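Local coordinates for cellulose-binding protein (Saccharophagus degradans, PDB 2YHG) that probably binds polysaccharides and may hydrolyse glycosyl bonds, the crystallised piece comprising its calcium-binding nucleoside hydrolase-like domain and its C-terminal domain, at residues 117-122 with 188-193; 62-67 with 110-115; 349-354 with 401-406. One frame throughout, in Å; residues are numbered along the deposited sequence. Where two conformers were deposited one is given.

Interaction 1 of 3, residues 117-122 with 188-193. With EDO (1,2-ethanediol), chain J.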
ATOM      1  N   TYR A 117      -3.796  20.927  13.974  1.00  7.27           N
ATOM      2  CA  TYR A 117      -3.009  20.890  12.754  1.00  6.37           C
ATOM      3  C   TYR A 117      -1.493  20.872  12.964  1.00  5.94           C
ATOM      4  O   TYR A 117      -0.932  21.686  13.693  1.00  7.36           O
ATOM      5  CB  TYR A 117      -3.368  22.107  11.890  1.00  7.22           C
ATOM      6  CG  TYR A 117      -2.454  22.249  10.700  1.00  6.89           C
ATOM      7  CD1 TYR A 117      -2.526  21.355   9.638  1.00  6.67           C
ATOM      8  CD2 TYR A 117      -1.471  23.215  10.655  1.00  7.35           C
ATOM      9  CE1 TYR A 117      -1.618  21.410   8.576  1.00  6.78           C
ATOM     10  CE2 TYR A 117      -0.564  23.299   9.604  1.00  8.58           C
ATOM     11  CZ  TYR A 117      -0.619  22.358   8.592  1.00  7.27           C
ATOM     12  OH  TYR A 117       0.308  22.336   7.562  1.00  8.82           O
ATOM     13  N   GLY A 118      -0.836  19.972  12.246  1.00  6.02           N
ATOM     14  CA  GLY A 118       0.583  20.021  12.036  1.00  6.38           C
ATOM     15  C   GLY A 118       1.388  19.947  13.320  1.00  6.25           C
ATOM     16  O   GLY A 118       0.953  19.385  14.325  1.00  6.64           O
ATOM     17  N   MET A 119       2.606  20.480  13.265  1.00  6.75           N
ATOM     18  CA  MET A 119       3.464  20.514  14.440  1.00  6.61           C
ATOM     19  C   MET A 119       2.867  21.388  15.540  1.00  6.95           C
ATOM     20  O   MET A 119       3.289  21.279  16.687  1.00  8.26           O
ATOM     21  CB  MET A 119       4.868  20.993  14.079  1.00  7.34           C
ATOM     22  CG  MET A 119       5.653  19.997  13.233  1.00  7.74           C
ATOM     23  SD  MET A 119       5.876  18.355  14.015  1.00  7.89           S
ATOM     24  CE  MET A 119       6.995  18.738  15.339  1.00  9.35           C
ATOM     25  N   GLY A 120       1.887  22.225  15.236  1.00  7.42           N
ATOM     26  CA  GLY A 120       1.195  22.981  16.270  1.00  7.58           C
ATOM     27  C   GLY A 120       0.357  22.127  17.192  1.00  7.74           C
ATOM     28  O   GLY A 120      -0.069  22.622  18.232  1.00 10.39           O
ATOM     29  N   ASP A 121       0.150  20.854  16.877  1.00  7.49           N
ATOM     30  CA  ASP A 121      -0.470  19.923  17.783  1.00  7.60           C
ATOM     31  C   ASP A 121       0.429  18.765  18.140  1.00  7.35           C
ATOM     32  O   ASP A 121      -0.061  17.650  18.402  1.00  9.02           O
ATOM     33  CB  ASP A 121      -1.840  19.481  17.285  1.00  7.89           C
ATOM     34  CG  ASP A 121      -2.697  18.944  18.382  1.00  9.08           C
ATOM     35  OD1 ASP A 121      -2.590  19.426  19.529  1.00 12.16           O
ATOM     36  OD2 ASP A 121      -3.529  18.064  18.084  1.00  9.20           O
ATOM     37  N   VAL A 122       1.727  19.026  18.185  1.00  6.99           N
ATOM     38  CA  VAL A 122       2.722  18.049  18.606  1.00  7.36           C
ATOM     39  C   VAL A 122       3.463  18.627  19.810  1.00  7.63           C
ATOM     40  O   VAL A 122       3.845  19.820  19.801  1.00  8.82           O
ATOM     41  CB  VAL A 122       3.688  17.688  17.463  1.00  7.60           C
ATOM     42  CG1 VAL A 122       4.832  16.863  17.948  1.00  8.68           C
ATOM     43  CG2 VAL A 122       2.916  16.992  16.365  1.00  9.04           C
ATOM     44  N   GLN A 188       0.542  17.124   3.514  1.00  5.49           N
ATOM     45  CA  GLN A 188      -0.624  17.844   3.957  1.00  5.60           C
ATOM     46  C   GLN A 188      -0.478  18.377   5.377  1.00  5.93           C
ATOM     47  O   GLN A 188      -1.426  18.927   5.920  1.00  6.71           O
ATOM     48  CB  GLN A 188      -1.885  17.005   3.815  1.00  6.04           C
ATOM     49  CG  GLN A 188      -2.146  16.608   2.367  1.00  6.60           C
ATOM     50  CD  GLN A 188      -3.305  15.661   2.279  1.00  6.13           C
ATOM     51  OE1 GLN A 188      -4.425  16.039   2.607  1.00  7.55           O
ATOM     52  NE2 GLN A 188      -3.068  14.429   1.864  1.00  7.31           N
ATOM     53  N   ASP A 189       0.707  18.279   5.952  1.00  5.31           N
ATOM     54  CA  ASP A 189       1.059  19.105   7.078  1.00  5.64           C
ATOM     55  C   ASP A 189       2.557  19.208   7.167  1.00  4.94           C
ATOM     56  O   ASP A 189       3.316  18.502   6.503  1.00  6.38           O
ATOM     57  CB  ASP A 189       0.388  18.695   8.403  1.00  5.59           C
ATOM     58  CG  ASP A 189       0.907  17.421   9.053  1.00  5.93           C
ATOM     59  OD1 ASP A 189       1.904  16.835   8.580  1.00  6.61           O
ATOM     60  OD2 ASP A 189       0.278  17.020  10.071  1.00  6.47           O
ATOM     61  N   ASN A 190       3.009  20.125   8.027  1.00  6.22           N
ATOM     62  CA  ASN A 190       4.427  20.379   8.240  0.50  5.99           C
ATOM     63  C   ASN A 190       5.079  19.324   9.134  1.00  5.76           C
ATOM     64  O   ASN A 190       6.299  19.277   9.235  1.00  7.05           O
ATOM     65  CB  ASN A 190       4.610  21.800   8.793  0.50  6.34           C
ATOM     66  CG  ASN A 190       3.788  22.045  10.024  0.50  5.24           C
ATOM     67  OD1 ASN A 190       3.909  21.285  10.989  0.50  6.54           O
ATOM     68  ND2 ASN A 190       3.031  23.147  10.042  0.50  8.26           N
ATOM     69  N   ALA A 191       4.288  18.437   9.747  1.00  5.98           N
ATOM     70  CA  ALA A 191       4.809  17.414  10.641  1.00  6.03           C
ATOM     71  C   ALA A 191       5.480  16.288   9.878  1.00  5.67           C
ATOM     72  O   ALA A 191       6.456  15.717  10.351  1.00  6.57           O
ATOM     73  CB  ALA A 191       3.715  16.886  11.550  1.00  7.50           C
ATOM     74  N   GLY A 192       4.976  15.949   8.698  1.00  6.49           N
ATOM     75  CA  GLY A 192       5.689  14.991   7.863  1.00  7.03           C
ATOM     76  C   GLY A 192       7.052  15.511   7.495  1.00  5.99           C
ATOM     77  O   GLY A 192       8.043  14.784   7.511  1.00  6.54           O
ATOM     78  N   THR A 193       7.131  16.780   7.139  1.00  5.99           N
ATOM     79  CA  THR A 193       8.415  17.397   6.790  1.00  6.24           C
ATOM     80  C   THR A 193       9.356  17.398   7.995  1.00  5.98           C
ATOM     81  O   THR A 193      10.547  17.089   7.851  1.00  6.41           O
ATOM     82  CB  THR A 193       8.206  18.802   6.227  1.00  6.20           C
ATOM     83  OG1 THR A 193       7.062  18.760   5.355  1.00  7.03           O
ATOM     84  CG2 THR A 193       9.435  19.237   5.502  1.00  6.65           C
TER
HETATM   85  C1  EDO J1942      -4.219  16.037  20.709  1.00 16.75           C
HETATM   86  O1  EDO J1942      -5.022  16.782  19.812  1.00 12.20           O
HETATM   87  C2  EDO J1942      -4.922  14.769  21.099  1.00 25.93           C
HETATM   88  O2  EDO J1942      -6.174  15.096  21.700  1.00 21.25           O
HETATM   89  O   HOH W   1      -2.223  18.112  10.531  1.00  6.90           O
HETATM   90  O   HOH W   2       1.751  23.790  12.649  1.00 12.36           O

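Interaction 2 of 3, residues 62-67 with 110-115. With EDO (1,2-ethanediol), chain J.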
ATOM      1  N   ILE A  62      -6.865   2.611  12.484  1.00  7.17           N
ATOM      2  CA  ILE A  62      -7.627   3.518  11.647  1.00  7.33           C
ATOM      3  C   ILE A  62      -7.821   4.778  12.463  1.00  7.07           C
ATOM      4  O   ILE A  62      -8.643   4.805  13.378  1.00  7.54           O
ATOM      5  CB  ILE A  62      -8.985   2.933  11.192  1.00  8.07           C
ATOM      6  CG1 ILE A  62      -8.841   1.559  10.543  1.00  9.20           C
ATOM      7  CG2 ILE A  62      -9.696   3.950  10.283  1.00  8.98           C
ATOM      8  CD1 ILE A  62     -10.147   0.815  10.419  1.00 11.23           C
ATOM      9  N   ILE A  63      -7.009   5.798  12.186  1.00  6.22           N
ATOM     10  CA  ILE A  63      -6.875   6.929  13.075  1.00  6.57           C
ATOM     11  C   ILE A  63      -7.427   8.187  12.421  1.00  6.45           C
ATOM     12  O   ILE A  63      -6.951   8.586  11.376  1.00  7.16           O
ATOM     13  CB  ILE A  63      -5.372   7.140  13.431  1.00  6.22           C
ATOM     14  CG1 ILE A  63      -4.850   5.951  14.243  1.00  7.59           C
ATOM     15  CG2 ILE A  63      -5.182   8.454  14.191  1.00  8.45           C
ATOM     16  CD1 ILE A  63      -3.347   5.898  14.387  1.00  7.89           C
ATOM     17  N   THR A  64      -8.433   8.795  13.042  1.00  6.32           N
ATOM     18  CA  THR A  64      -9.029  10.013  12.530  1.00  6.45           C
ATOM     19  C   THR A  64      -8.250  11.223  13.047  1.00  5.98           C
ATOM     20  O   THR A  64      -8.041  11.381  14.248  1.00  6.65           O
ATOM     21  CB  THR A  64     -10.503  10.098  12.998  1.00  7.12           C
ATOM     22  OG1 THR A  64     -11.269   9.087  12.340  1.00  7.29           O
ATOM     23  CG2 THR A  64     -11.114  11.462  12.665  1.00  8.15           C
ATOM     24  N   THR A  65      -7.840  12.096  12.127  1.00  6.12           N
ATOM     25  CA  THR A  65      -6.952  13.210  12.452  1.00  6.26           C
ATOM     26  C   THR A  65      -7.162  14.344  11.440  1.00  6.00           C
ATOM     27  O   THR A  65      -8.242  14.490  10.850  1.00  6.58           O
ATOM     28  CB  THR A  65      -5.497  12.706  12.562  1.00  6.28           C
ATOM     29  OG1 THR A  65      -4.624  13.711  13.076  1.00  6.54           O
ATOM     30  CG2 THR A  65      -4.968  12.162  11.290  1.00  6.95           C
ATOM     31  N   THR A  66      -6.154  15.197  11.308  1.00  5.95           N
ATOM     32  CA  THR A  66      -6.228  16.465  10.609  1.00  6.05           C
ATOM     33  C   THR A  66      -5.275  16.484   9.424  1.00  5.45           C
ATOM     34  O   THR A  66      -4.466  15.594   9.187  1.00  6.35           O
ATOM     35  CB  THR A  66      -5.844  17.583  11.590  1.00  6.64           C
ATOM     36  OG1 THR A  66      -4.517  17.290  12.015  1.00  6.55           O
ATOM     37  CG2 THR A  66      -6.827  17.686  12.768  1.00  7.09           C
ATOM     38  N   GLY A  67      -5.370  17.586   8.689  1.00  5.73           N
ATOM     39  CA  GLY A  67      -4.366  17.987   7.705  1.00  6.12           C
ATOM     40  C   GLY A  67      -4.690  19.400   7.259  1.00  5.95           C
ATOM     41  O   GLY A  67      -5.594  20.025   7.811  1.00  6.34           O
ATOM     42  N   ASN A 110     -10.164   1.798  15.901  1.00  8.34           N
ATOM     43  CA  ASN A 110     -10.799   3.004  15.386  1.00  8.06           C
ATOM     44  C   ASN A 110     -10.699   4.056  16.465  1.00  8.26           C
ATOM     45  O   ASN A 110     -11.517   4.079  17.409  1.00  8.66           O
ATOM     46  CB  ASN A 110     -12.254   2.647  15.062  1.00  8.41           C
ATOM     47  CG  ASN A 110     -13.123   3.848  14.786  1.00  8.16           C
ATOM     48  OD1 ASN A 110     -12.631   4.959  14.564  1.00  9.11           O
ATOM     49  ND2 ASN A 110     -14.438   3.638  14.821  1.00  9.43           N
ATOM     50  N   VAL A 111      -9.728   4.962  16.340  1.00  7.69           N
ATOM     51  CA  VAL A 111      -9.401   5.896  17.400  1.00  8.01           C
ATOM     52  C   VAL A 111      -9.081   7.277  16.846  1.00  7.24           C
ATOM     53  O   VAL A 111      -8.768   7.406  15.654  1.00  7.64           O
ATOM     54  CB  VAL A 111      -8.234   5.392  18.300  1.00  8.77           C
ATOM     55  CG1 VAL A 111      -8.550   4.006  18.903  1.00 10.75           C
ATOM     56  CG2 VAL A 111      -6.895   5.355  17.537  1.00  9.39           C
ATOM     57  N   MET A 112      -9.094   8.270  17.729  1.00  7.12           N
ATOM     58  CA  MET A 112      -8.684   9.607  17.397  1.00  7.15           C
ATOM     59  C   MET A 112      -7.182   9.771  17.463  1.00  6.88           C
ATOM     60  O   MET A 112      -6.549   9.352  18.427  1.00  7.74           O
ATOM     61  CB  MET A 112      -9.319  10.595  18.349  1.00  7.91           C
ATOM     62  CG  MET A 112     -10.827  10.703  18.241  1.00  8.10           C
ATOM     63  SD  MET A 112     -11.453  11.296  16.666  1.00  9.01           S
ATOM     64  CE  MET A 112     -10.819  12.956  16.627  1.00 11.60           C
ATOM     65  N   GLY A 113      -6.634  10.482  16.498  1.00  6.96           N
ATOM     66  CA  GLY A 113      -5.275  10.986  16.506  1.00  6.87           C
ATOM     67  C   GLY A 113      -5.235  12.434  16.923  1.00  6.44           C
ATOM     68  O   GLY A 113      -6.056  12.900  17.714  1.00  7.54           O
ATOM     69  N   GLN A 114      -4.281  13.184  16.376  1.00  6.44           N
ATOM     70  CA  GLN A 114      -4.186  14.604  16.758  1.00  6.58           C
ATOM     71  C   GLN A 114      -5.443  15.323  16.268  1.00  6.40           C
ATOM     72  O   GLN A 114      -5.893  15.119  15.121  1.00  6.92           O
ATOM     73  CB  GLN A 114      -2.965  15.283  16.163  1.00  6.56           C
ATOM     74  CG  GLN A 114      -1.637  14.569  16.411  1.00  7.16           C
ATOM     75  CD  GLN A 114      -1.465  14.114  17.845  1.00  7.16           C
ATOM     76  OE1 GLN A 114      -1.590  12.933  18.152  1.00  8.02           O
ATOM     77  NE2 GLN A 114      -1.190  15.037  18.735  1.00  7.99           N
ATOM     78  N   ARG A 115      -5.971  16.218  17.113  1.00  7.09           N
ATOM     79  CA  ARG A 115      -7.204  16.949  16.816  1.00  7.13           C
ATOM     80  C   ARG A 115      -6.947  18.312  16.209  1.00  7.10           C
ATOM     81  O   ARG A 115      -7.896  18.956  15.767  1.00  7.81           O
ATOM     82  CB  ARG A 115      -8.067  17.069  18.050  1.00  8.63           C
ATOM     83  CG  ARG A 115      -8.557  15.745  18.554  1.00 11.33           C
ATOM     84  CD  ARG A 115      -9.422  15.895  19.798  1.00 15.00           C
ATOM     85  NE  ARG A 115      -8.664  16.418  20.929  1.00 14.67           N
ATOM     86  CZ  ARG A 115      -9.203  17.057  21.959  1.00 17.72           C
ATOM     87  NH1 ARG A 115     -10.493  17.292  21.967  1.00 23.85           N
ATOM     88  NH2 ARG A 115      -8.466  17.347  23.021  1.00 23.07           N
TER
HETATM   89  C1  EDO J1942      -4.219  16.037  20.709  1.00 16.75           C
HETATM   90  O1  EDO J1942      -5.022  16.782  19.812  1.00 12.20           O
HETATM   91  C2  EDO J1942      -4.922  14.769  21.099  1.00 25.93           C
HETATM   92  O2  EDO J1942      -6.174  15.096  21.700  1.00 21.25           O
HETATM   93  O   HOH W   3     -10.846   6.561  13.199  1.00  7.80           O

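Interaction 3 of 3, residues 349-354 with 401-406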
ATOM      1  N   LEU A 349      16.931 -15.152  -6.227  1.00  7.50           N
ATOM      2  CA  LEU A 349      17.809 -16.184  -6.785  0.50  7.89           C
ATOM      3  C   LEU A 349      19.141 -15.562  -7.109  1.00  8.02           C
ATOM      4  O   LEU A 349      19.205 -14.416  -7.505  1.00 10.99           O
ATOM      5  CB  LEU A 349      17.232 -16.715  -8.112  0.50 10.18           C
ATOM      6  CG  LEU A 349      15.892 -17.435  -8.097  0.50 10.98           C
ATOM      7  CD1 LEU A 349      15.584 -17.885  -9.507  0.50 11.09           C
ATOM      8  CD2 LEU A 349      15.912 -18.612  -7.130  0.50 13.53           C
ATOM      9  N   ASN A 350      20.200 -16.336  -7.006  1.00  7.87           N
ATOM     10  CA  ASN A 350      21.510 -15.968  -7.524  1.00  8.01           C
ATOM     11  C   ASN A 350      21.833 -16.803  -8.737  1.00  7.83           C
ATOM     12  O   ASN A 350      21.636 -18.021  -8.710  1.00  8.43           O
ATOM     13  CB  ASN A 350      22.558 -16.220  -6.457  1.00  9.79           C
ATOM     14  CG  ASN A 350      22.378 -15.336  -5.245  1.00 13.77           C
ATOM     15  OD1 ASN A 350      21.655 -15.866  -4.259  1.00 18.32           O
ATOM     16  ND2 ASN A 350      22.497 -14.139  -5.362  1.00 18.07           N
ATOM     17  N   ALA A 351      22.287 -16.158  -9.807  1.00  7.74           N
ATOM     18  CA  ALA A 351      22.645 -16.861 -11.028  1.00  8.28           C
ATOM     19  C   ALA A 351      23.900 -16.240 -11.602  1.00  7.94           C
ATOM     20  O   ALA A 351      24.177 -15.056 -11.394  1.00 10.58           O
ATOM     21  CB  ALA A 351      21.511 -16.794 -12.079  1.00  9.29           C
ATOM     22  N   SER A 352      24.637 -16.989 -12.400  1.00  8.17           N
ATOM     23  CA  SER A 352      25.835 -16.476 -13.014  1.00  8.04           C
ATOM     24  C   SER A 352      25.511 -15.657 -14.253  1.00  8.08           C
ATOM     25  O   SER A 352      24.589 -15.949 -15.037  1.00  8.29           O
ATOM     26  CB  SER A 352      26.768 -17.611 -13.370  1.00  8.16           C
ATOM     27  OG  SER A 352      26.105 -18.577 -14.159  1.00  8.46           O
ATOM     28  N   ALA A 353      26.389 -14.692 -14.529  1.00  8.67           N
ATOM     29  CA  ALA A 353      26.319 -13.941 -15.767  1.00  9.15           C
ATOM     30  C   ALA A 353      26.534 -14.919 -16.925  1.00  8.90           C
ATOM     31  O   ALA A 353      27.401 -15.796 -16.865  1.00 10.29           O
ATOM     32  CB  ALA A 353      27.393 -12.836 -15.800  1.00 11.32           C
ATOM     33  N   GLY A 354      25.808 -14.704 -18.005  1.00  9.35           N
ATOM     34  CA  GLY A 354      25.917 -15.568 -19.186  1.00 10.77           C
ATOM     35  C   GLY A 354      25.315 -16.941 -18.965  1.00 11.39           C
ATOM     36  O   GLY A 354      25.690 -17.902 -19.612  1.00 20.59           O
ATOM     37  N   VAL A 401      14.987 -17.291 -18.931  1.00  8.88           N
ATOM     38  CA  VAL A 401      15.608 -15.980 -18.897  1.00  9.30           C
ATOM     39  C   VAL A 401      17.074 -16.098 -19.241  1.00  8.91           C
ATOM     40  O   VAL A 401      17.814 -16.844 -18.605  1.00  8.97           O
ATOM     41  CB  VAL A 401      15.447 -15.354 -17.493  1.00  9.58           C
ATOM     42  CG1 VAL A 401      16.062 -13.964 -17.492  1.00 11.54           C
ATOM     43  CG2 VAL A 401      14.009 -15.321 -17.070  1.00 11.44           C
ATOM     44  N   GLN A 402      17.516 -15.337 -20.237  1.00  9.89           N
ATOM     45  CA  GLN A 402      18.919 -15.279 -20.584  1.00 10.15           C
ATOM     46  C   GLN A 402      19.592 -14.192 -19.767  1.00  9.78           C
ATOM     47  O   GLN A 402      19.309 -13.010 -19.970  1.00 12.62           O
ATOM     48  CB  GLN A 402      19.051 -15.011 -22.080  1.00 12.32           C
ATOM     49  CG  GLN A 402      18.673 -16.194 -22.901  1.00 20.71           C
ATOM     50  CD  GLN A 402      19.025 -16.012 -24.351  0.50 15.28           C
ATOM     51  OE1 GLN A 402      18.286 -15.370 -25.079  0.50 33.68           O
ATOM     52  NE2 GLN A 402      20.231 -16.421 -24.737  0.50 41.06           N
ATOM     53  N   ILE A 403      20.472 -14.571 -18.860  1.00  8.76           N
ATOM     54  CA  ILE A 403      21.193 -13.607 -18.034  1.00  8.75           C
ATOM     55  C   ILE A 403      22.388 -13.121 -18.832  1.00  9.41           C
ATOM     56  O   ILE A 403      23.274 -13.898 -19.179  1.00 10.62           O
ATOM     57  CB  ILE A 403      21.686 -14.252 -16.740  1.00  9.03           C
ATOM     58  CG1 ILE A 403      20.573 -14.943 -15.978  1.00 10.16           C
ATOM     59  CG2 ILE A 403      22.429 -13.217 -15.894  1.00 10.25           C
ATOM     60  CD1 ILE A 403      19.447 -14.036 -15.542  1.00 12.23           C
ATOM     61  N   PRO A 404      22.446 -11.826 -19.177  1.00  9.47           N
ATOM     62  CA  PRO A 404      23.554 -11.364 -20.035  1.00 10.93           C
ATOM     63  C   PRO A 404      24.907 -11.639 -19.423  1.00 10.41           C
ATOM     64  O   PRO A 404      25.117 -11.515 -18.226  1.00 10.17           O
ATOM     65  CB  PRO A 404      23.272  -9.865 -20.182  1.00 11.62           C
ATOM     66  CG  PRO A 404      21.760  -9.794 -20.076  1.00 12.73           C
ATOM     67  CD  PRO A 404      21.453 -10.758 -18.948  1.00 10.65           C
ATOM     68  N   SER A 405      25.900 -11.855 -20.304  1.00 11.40           N
ATOM     69  CA  SER A 405      27.263 -12.007 -19.872  1.00 12.17           C
ATOM     70  C   SER A 405      27.830 -10.791 -19.180  1.00 10.95           C
ATOM     71  O   SER A 405      28.712 -10.918 -18.353  1.00 12.93           O
ATOM     72  CB  SER A 405      28.149 -12.373 -21.059  1.00 14.01           C
ATOM     73  OG  SER A 405      27.797 -13.635 -21.584  1.00 19.45           O
ATOM     74  N   ASN A 406      27.251  -9.614 -19.470  1.00 10.96           N
ATOM     75  CA  ASN A 406      27.739  -8.354 -18.919  1.00 11.59           C
ATOM     76  C   ASN A 406      26.957  -7.908 -17.687  1.00 11.48           C
ATOM     77  O   ASN A 406      27.128  -6.783 -17.229  1.00 12.46           O
ATOM     78  CB  ASN A 406      27.757  -7.233 -19.980  1.00 11.95           C
ATOM     79  CG  ASN A 406      26.388  -6.816 -20.425  1.00 11.37           C
ATOM     80  OD1 ASN A 406      25.388  -7.218 -19.821  1.00 11.91           O
ATOM     81  ND2 ASN A 406      26.321  -5.924 -21.431  1.00 13.03           N
TER

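Interaction 1 of 3, residues 117-122 with 188-193
Gln188 O sits at the edge of the Tyr117 ring, in the ring plane and 3.6 Å from CE1. Asp189 and Asn190 approach the same ring obliquely. Asp189 CB comes within 3.4 Å of Tyr117 CE1, and its carboxylate plane is turned 71° from the ring; the Asn190 amide is inclined just as steeply, with its ND2 beside CE2. Glu287 OE1 ties these groups together from outside, hydrogen-bonded to both Tyr117 OH and Asn190 ND2.

One direct hydrogen bond crosses between the segments, from backbone to side chain. Met119 N donates to Asn190 OD1 over 2.7 Å, nearly straight at 164°, and meets a lone pair in the amide plane. Asn190 was modelled in two conformers, so this bond belongs to the one described here. Past it, the bent Met119 side chain carries SD to 3.6 Å from Ala191 CB; Ala191 in turn packs on Asn155 and Ala158 of helix 155-167.

Asp189 is the N-cap of helix 190-198. Its CG lies between the backbone N and the carbonyl carbon (chi1 73°), which turns OD1 back over the first turn of the helix. There OD1 accepts from Gly192 N at 3.2 Å, more weakly from Ala191 N, and from Cys154 N in the loop before helix 155-167. OD2 faces the other way and takes a water proton at 2.8 Å; the same water accepts from Gly118 N at 2.9 Å.

The loop after strand 110-112 is therefore fastened to the start of helix 190-198; Gln188, just before the N-cap, has its side chain about 4 Å from the bound calcium ion. With several N-H groups and a helix N-terminus turned toward it, the Asp189 carboxylate would be expected to remain ionised.

Interaction 2 of 3, residues 62-67 with 110-115
Ile62 O is gripped from several directions: Val111 N donates to it at 3.2 Å, Asn110 CA lends a CA-H...O contact, and a water approaches to 2.8 Å. That water also bonds Thr64 OG1 and Asn110 OD1, so it bridges the two strands on the face carrying Ile62, Thr64 and Asn110; Asp80 also holds Asn110 ND2.

The backbone pairing then alternates: Thr64 N donates to Val111 O at 3.0 Å and Gly113 N to Thr64 O at 2.8 Å. Just beyond the strands, Thr65 OG1 donates to a lone pair of Gln114 O (2.8 Å), in the carbonyl plane. With OG1 anti to the backbone N (chi1 -171°), the hydroxyl is turned onto segment 110-115, and Thr156 OG1 of helix 155-167 also bonds it.

On the opposite face Ile63 and Val111 lie side by side, against helix 129-139. Ile63 CG2 presses on Gly113 CA at 3.4 Å, a tight contact. Back on the face of Thr64, Met112 crosses it, SD 4.0 Å from Thr64 CB.

Strand 110-112 is one of the two outermost strands in the six-stranded parallel sheet, order 3-2-1-4-5-6, of the Rossmann-like nucleoside hydrolase-like domain, with helices linking it to strand 58-64.

Interaction 3 of 3, residues 349-354 with 401-406
Gly354 N reaches two carbonyls at once, Ile403 O at 2.9 Å and Pro404 O at 3.3 Å, and both hydrogen bonds are weak because the N-H is shared and points squarely at neither, with angles of 124° and 141°. The contact closes one end of the C-terminal domain, whose two sheets pack like a beta sandwich: strand 347-351 is an edge of the four-stranded mixed sheet, while strand 398-402 is central in the three-stranded antiparallel one. Each segment is just leaving its strand here. Gly354 has positive phi, which turns the chain toward strand 356-360.

Outward from the forked bond, the buried Ile403 side chain packs against segment 349-354. Its CG2 is anti to the backbone N (chi1 -53° for CG1), and this branch touches Ser352 O at 3.6 Å and Ala353 CA at 4.0 Å. The CG1 branch meets Ala351 CB loosely at 4.4 Å; Val357 lies against both residues, and Val436 of strand 427-436 adds to the packing on Ile403.

At the exposed margin the fit is between methyl and carbonyls, and between hydroxyl and glycine. Ala353 CB rests 3.5 Å from Ser405 O, and Ser405 OG lies 3.6 Å from Gly354 CA.

Interactions 1 and 2 are neighbours in the nucleoside hydrolase-like domain, their centres 13 Å apart. Gln114 NE2 of interaction 2 reaches Asp121 O of interaction 1 at 2.9 Å, a probable hydrogen bond, and Tyr117 CD1 packs on Gly67 C at 3.8 Å. A 1,2-ethanediol, probably from the crystallisation liquor, bridges the pair by bonding Asp121 OD2 and Arg115 N. Both lie near the calcium ion held by Asp36, Asp43, Trp151 and Asp244: the Gln188 side chain is about 4 Å from it, that of Thr65 about 9 Å. Interaction 3 stands apart in the other domain, its nearest atoms about 34 Å from interaction 1 and about 35 Å from interaction 2.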